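Local coordinates for putative adhesin (Bacteroides fragilis NCTC 9343, PDB 3PET), which is of unproven function but, as a putative lipoprotein with a right-handed beta-helix fold, probably takes part in cell adhesion, at residues 127-132 and 146-151; 167-172 and 185-190. All coordinates share one frame; numbering follows the deposited sequence.

Interaction 1: 127-132 and 146-151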
loop_
_atom_site.group_PDB
_atom_site.type_symbol
_atom_site.label_atom_id
_atom_site.label_comp_id
_atom_site.label_asym_id
_atom_site.label_seq_id
_atom_site.Cartn_x
_atom_site.Cartn_y
_atom_site.Cartn_z
ATOM N N LEU A 127 5.055 21.857 10.870
ATOM C CA LEU A 127 5.976 21.095 11.701
ATOM C C LEU A 127 7.309 21.851 11.830
ATOM O O LEU A 127 7.852 22.305 10.828
ATOM C CB LEU A 127 6.197 19.691 11.080
ATOM C CG LEU A 127 7.246 18.779 11.756
ATOM C CD1 LEU A 127 6.858 18.411 13.204
ATOM C CD2 LEU A 127 7.532 17.556 10.894
ATOM N N THR A 128 7.844 21.967 13.050
ATOM C CA THR A 128 9.174 22.534 13.282
ATOM C C THR A 128 9.912 21.487 14.102
ATOM O O THR A 128 9.514 21.228 15.233
ATOM C CB THR A 128 9.140 23.922 13.966
ATOM O OG1 THR A 128 8.283 24.809 13.249
ATOM C CG2 THR A 128 10.521 24.534 14.101
ATOM N N CYS A 129 10.934 20.835 13.531
ATOM C CA CYS A 129 11.645 19.810 14.287
ATOM C C CYS A 129 13.117 19.801 13.931
ATOM O O CYS A 129 13.514 20.443 12.959
ATOM C CB CYS A 129 11.009 18.435 14.055
ATOM S SG CYS A 129 11.248 17.772 12.377
ATOM N N GLN A 130 13.925 19.040 14.703
ATOM C CA GLN A 130 15.339 18.868 14.398
ATOM C C GLN A 130 15.473 17.636 13.538
ATOM O O GLN A 130 16.011 17.711 12.441
ATOM C CB GLN A 130 16.195 18.774 15.678
ATOM C CG GLN A 130 16.111 20.020 16.584
ATOM C CD GLN A 130 16.357 21.325 15.853
ATOM O OE1 GLN A 130 17.422 21.537 15.261
ATOM N NE2 GLN A 130 15.360 22.215 15.847
ATOM N N LYS A 131 14.965 16.498 14.036
ATOM C CA LYS A 131 15.038 15.233 13.323
ATOM C C LYS A 131 13.644 14.670 13.092
ATOM O O LYS A 131 12.829 14.611 14.020
ATOM C CB LYS A 131 15.914 14.216 14.075
ATOM C CG LYS A 131 17.368 14.649 14.247
ATOM C CD LYS A 131 18.150 13.666 15.098
ATOM C CE LYS A 131 19.560 14.140 15.339
ATOM N NZ LYS A 131 20.308 13.217 16.234
ATOM N N LEU A 132 13.374 14.272 11.850
ATOM C CA LEU A 132 12.115 13.658 11.457
ATOM C C LEU A 132 12.414 12.296 10.884
ATOM O O LEU A 132 13.291 12.159 10.017
ATOM C CB LEU A 132 11.330 14.509 10.441
ATOM C CG LEU A 132 10.109 13.830 9.786
ATOM C CD1 LEU A 132 8.964 13.592 10.791
ATOM C CD2 LEU A 132 9.647 14.605 8.594
ATOM N N GLY A 146 6.479 22.004 6.683
ATOM C CA GLY A 146 7.234 22.684 7.729
ATOM C C GLY A 146 8.722 22.620 7.500
ATOM O O GLY A 146 9.181 22.728 6.368
ATOM N N THR A 147 9.485 22.477 8.573
ATOM C CA THR A 147 10.948 22.436 8.466
ATOM C C THR A 147 11.520 21.314 9.332
ATOM O O THR A 147 10.954 20.956 10.366
ATOM C CB THR A 147 11.610 23.806 8.852
ATOM O OG1 THR A 147 11.442 24.060 10.253
ATOM C CG2 THR A 147 11.105 24.992 8.025
ATOM N N ALA A 148 12.671 20.805 8.928
ATOM C CA ALA A 148 13.428 19.793 9.668
ATOM C C ALA A 148 14.910 19.992 9.385
ATOM O O ALA A 148 15.268 20.459 8.301
ATOM C CB ALA A 148 12.992 18.394 9.266
ATOM N N GLN A 149 15.778 19.678 10.351
ATOM C CA GLN A 149 17.205 19.756 10.061
ATOM C C GLN A 149 17.553 18.504 9.264
ATOM O O GLN A 149 18.227 18.578 8.249
ATOM C CB GLN A 149 18.043 19.895 11.348
ATOM C CG GLN A 149 18.015 21.299 11.959
ATOM C CD GLN A 149 18.698 22.360 11.104
ATOM O OE1 GLN A 149 19.606 22.089 10.306
ATOM N NE2 GLN A 149 18.272 23.602 11.255
ATOM N N ILE A 150 17.012 17.358 9.698
ATOM C CA ILE A 150 17.176 16.049 9.061
ATOM C C ILE A 150 15.799 15.430 8.869
ATOM O O ILE A 150 15.000 15.435 9.809
ATOM C CB ILE A 150 18.109 15.091 9.885
ATOM C CG1 ILE A 150 19.488 15.736 10.148
ATOM C CG2 ILE A 150 18.286 13.716 9.145
ATOM C CD1 ILE A 150 20.234 15.218 11.393
ATOM N N ALA A 151 15.538 14.859 7.674
ATOM C CA ALA A 151 14.286 14.132 7.393
ATOM C C ALA A 151 14.603 12.793 6.744
ATOM O O ALA A 151 15.160 12.745 5.637
ATOM C CB ALA A 151 13.357 14.957 6.503
HETATM O O HOH W 1 9.425 25.955 11.031
HETATM O O HOH W 2 13.529 22.960 11.963
#
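Cys129 and Ala148 meet inside the turn because chi1 of Cys129, 69°, sets SG between its own backbone N and carbonyl carbon. SG then lies 3.6 Å from CB of Ala148. Thr147, chi1 68°, likewise has OG1 between backbone N and carbonyl carbon, which sets it 4.0 Å from CG2 of Thr128 and within reach of two waters. The two threonine side chains point the same way. One water joins their hydroxyls, 2.7 Å from Thr128 OG1. The other also donates to the carbonyl of Cys129. Gln130 and Gln149 are both bent at chi2 and lie side by side. Their amide planes are 24° apart, and OE1 of Gln130 is 3.4 Å from CG of Gln149. The amide oxygen of Gln149 is taken by Asn169 of the next coil. The backbones run parallel. Thr147 N bonds to Leu127 O at 2.8 Å, and Cys129 N to Thr147 O. At the corner Gln130 O accepts Ile150 N at 2.9 Å and a weaker bond from Gln149 N. Leu132 N returns a bond to Ile150 O. Leu132 also packs inward, with CD2 4.3 Å from CB of Ala151, and it touches Leu112 and Leu166 of neighbouring coils. Apolar groups inside, mostly polar groups outside, with Ile150 beside the Lys131 chain, and in-register parallel coils are characteristic of a parallel beta-helix, here right-handed.

Interaction 2: 167-172 and 185-190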
loop_
_atom_site.group_PDB
_atom_site.type_symbol
_atom_site.label_atom_id
_atom_site.label_comp_id
_atom_site.label_asym_id
_atom_site.label_seq_id
_atom_site.Cartn_x
_atom_site.Cartn_y
_atom_site.Cartn_z
ATOM N N ARG A 167 10.717 21.613 4.220
ATOM C CA ARG A 167 12.078 22.088 3.928
ATOM C C ARG A 167 13.068 21.474 4.917
ATOM O O ARG A 167 13.016 21.786 6.106
ATOM C CB ARG A 167 12.150 23.644 3.973
ATOM C CG ARG A 167 11.357 24.347 2.871
ATOM C CD ARG A 167 10.522 25.500 3.419
ATOM N NE ARG A 167 9.118 25.123 3.613
ATOM C CZ ARG A 167 8.340 25.555 4.606
ATOM N NH1 ARG A 167 8.818 26.391 5.521
ATOM N NH2 ARG A 167 7.081 25.150 4.692
ATOM N N ALA A 168 13.944 20.576 4.437
ATOM C CA ALA A 168 14.941 19.919 5.287
ATOM C C ALA A 168 16.353 20.223 4.798
ATOM O O ALA A 168 16.546 20.397 3.595
ATOM C CB ALA A 168 14.711 18.416 5.302
ATOM N N ASN A 169 17.338 20.268 5.708
ATOM C CA ASN A 169 18.720 20.474 5.264
ATOM C C ASN A 169 19.281 19.181 4.701
ATOM O O ASN A 169 19.861 19.198 3.631
ATOM C CB ASN A 169 19.600 21.032 6.385
ATOM C CG ASN A 169 19.389 22.511 6.566
ATOM O OD1 ASN A 169 19.213 23.265 5.602
ATOM N ND2 ASN A 169 19.399 22.955 7.794
ATOM N N ALA A 170 19.071 18.063 5.396
ATOM C CA ALA A 170 19.536 16.740 4.980
ATOM C C ALA A 170 18.352 15.806 4.839
ATOM O O ALA A 170 17.491 15.744 5.723
ATOM C CB ALA A 170 20.534 16.189 5.988
ATOM N N VAL A 171 18.284 15.106 3.714
ATOM C CA VAL A 171 17.192 14.161 3.470
ATOM C C VAL A 171 17.781 12.784 3.219
ATOM O O VAL A 171 18.760 12.653 2.479
ATOM C CB VAL A 171 16.260 14.618 2.292
ATOM C CG1 VAL A 171 15.291 13.519 1.858
ATOM C CG2 VAL A 171 15.495 15.885 2.651
ATOM N N GLU A 172 17.159 11.752 3.821
ATOM C CA GLU A 172 17.466 10.338 3.555
ATOM C C GLU A 172 16.168 9.721 3.090
ATOM O O GLU A 172 15.238 9.602 3.879
ATOM C CB GLU A 172 18.051 9.625 4.775
ATOM C CG GLU A 172 19.429 10.154 5.165
ATOM C CD GLU A 172 19.724 10.279 6.650
ATOM O OE1 GLU A 172 19.046 9.608 7.464
ATOM O OE2 GLU A 172 20.649 11.049 6.997
ATOM N N ALA A 185 15.361 19.032 -0.159
ATOM C CA ALA A 185 16.682 18.952 0.455
ATOM C C ALA A 185 17.513 20.156 0.079
ATOM O O ALA A 185 17.803 20.355 -1.104
ATOM C CB ALA A 185 17.374 17.675 -0.014
ATOM N N THR A 186 17.882 20.979 1.068
ATOM C CA THR A 186 18.659 22.178 0.734
ATOM C C THR A 186 20.163 21.902 0.716
ATOM O O THR A 186 20.855 22.541 -0.051
ATOM C CB THR A 186 18.332 23.362 1.664
ATOM O OG1 THR A 186 18.937 23.140 2.933
ATOM C CG2 THR A 186 16.830 23.606 1.819
ATOM N N GLU A 187 20.680 20.993 1.575
ATOM C CA GLU A 187 22.126 20.758 1.637
ATOM C C GLU A 187 22.566 19.362 1.137
ATOM O O GLU A 187 23.600 19.266 0.471
ATOM C CB GLU A 187 22.639 20.952 3.074
ATOM C CG GLU A 187 22.541 22.392 3.570
ATOM C CD GLU A 187 22.968 22.657 5.006
ATOM O OE1 GLU A 187 23.141 21.688 5.782
ATOM O OE2 GLU A 187 23.095 23.850 5.366
ATOM N N SER A 188 21.835 18.296 1.500
ATOM C CA SER A 188 22.225 16.953 1.066
ATOM C C SER A 188 21.025 16.042 0.882
ATOM O O SER A 188 19.997 16.207 1.553
ATOM C CB SER A 188 23.205 16.316 2.049
ATOM O OG SER A 188 22.597 16.020 3.292
ATOM N N ILE A 189 21.164 15.067 -0.037
ATOM C CA ILE A 189 20.108 14.090 -0.270
ATOM C C ILE A 189 20.722 12.729 -0.570
ATOM O O ILE A 189 21.572 12.590 -1.447
ATOM C CB ILE A 189 19.019 14.468 -1.326
ATOM C CG1 ILE A 189 17.905 13.359 -1.359
ATOM C CG2 ILE A 189 19.623 14.727 -2.741
ATOM C CD1 ILE A 189 16.618 13.728 -1.851
ATOM N N ASP A 190 20.293 11.733 0.195
ATOM C CA ASP A 190 20.612 10.334 -0.032
ATOM C C ASP A 190 19.285 9.724 -0.465
ATOM O O ASP A 190 18.330 9.728 0.316
ATOM C CB ASP A 190 21.204 9.687 1.232
ATOM C CG ASP A 190 21.951 8.391 0.974
ATOM O OD1 ASP A 190 21.427 7.542 0.215
ATOM O OD2 ASP A 190 23.039 8.210 1.555
HETATM O O HOH W 3 21.428 13.334 3.124
#
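Two parallel backbones round a corner here, and a beta bulge shifts the register by one residue between Ala168 and Ala170. Outside the turn the amide of Asn169 and the carboxylate of Glu187 are stacked, their planes 16° apart. CG of Asn169 is 3.9 Å from CD of Glu187. OD1 of Asn169 also comes to 2.7 Å from OG1 of Thr186, while its ND2 bonds to Gln149 of the coil before. On the inner face Val171 spreads its two methyls. CG1, anti to the backbone N (chi1 169°), lies 3.9 Å from CD1 of Ile189, and CG2 is 3.7 Å from CB of Ala185. Cys183 continues this apolar layer. The carbonyl of Asn169 takes up the extra residue of the bulge by accepting two bonds, from Glu187 N at 2.8 Å and from Ser188 N at 3.0 Å. Further on, Asp190 N bonds to Val171 O with an almost straight N-H...O angle of 171°. A water also donates to Val171 O; its link to OG of Ser188 is doubtful, because Ser188 has two conformers. The chemistry is split: aliphatic carbon fills the inside, while outside the Asn169 amide meets the Glu187 carboxylate and the Thr186 hydroxyl. The carboxylates of Glu172 and Asp190, also on the outer face, are not in contact, and their like charges would tend to disfavour a closer approach.

Interaction 1 closes before interaction 2 opens, and their centres are about 10 Å apart. Both lie at corners on the same side of the chain's centre, within the putative adhesin head domain. Strand 147-155 belongs to interaction 1 and is the parallel neighbour of strands 161-168 and 171-175, which carry the first segment of interaction 2. The two contacts therefore touch directly. The carbonyl of Gly146 probably accepts from the backbone N of Arg167, and Ala148 packs against Ala168. The corners of four successive coils thus stack along one edge of the beta-helix, with a bulge in the last pair. A bound tetraethylene glycol, probably from crystallisation, lies near both Gln149 and Asn169.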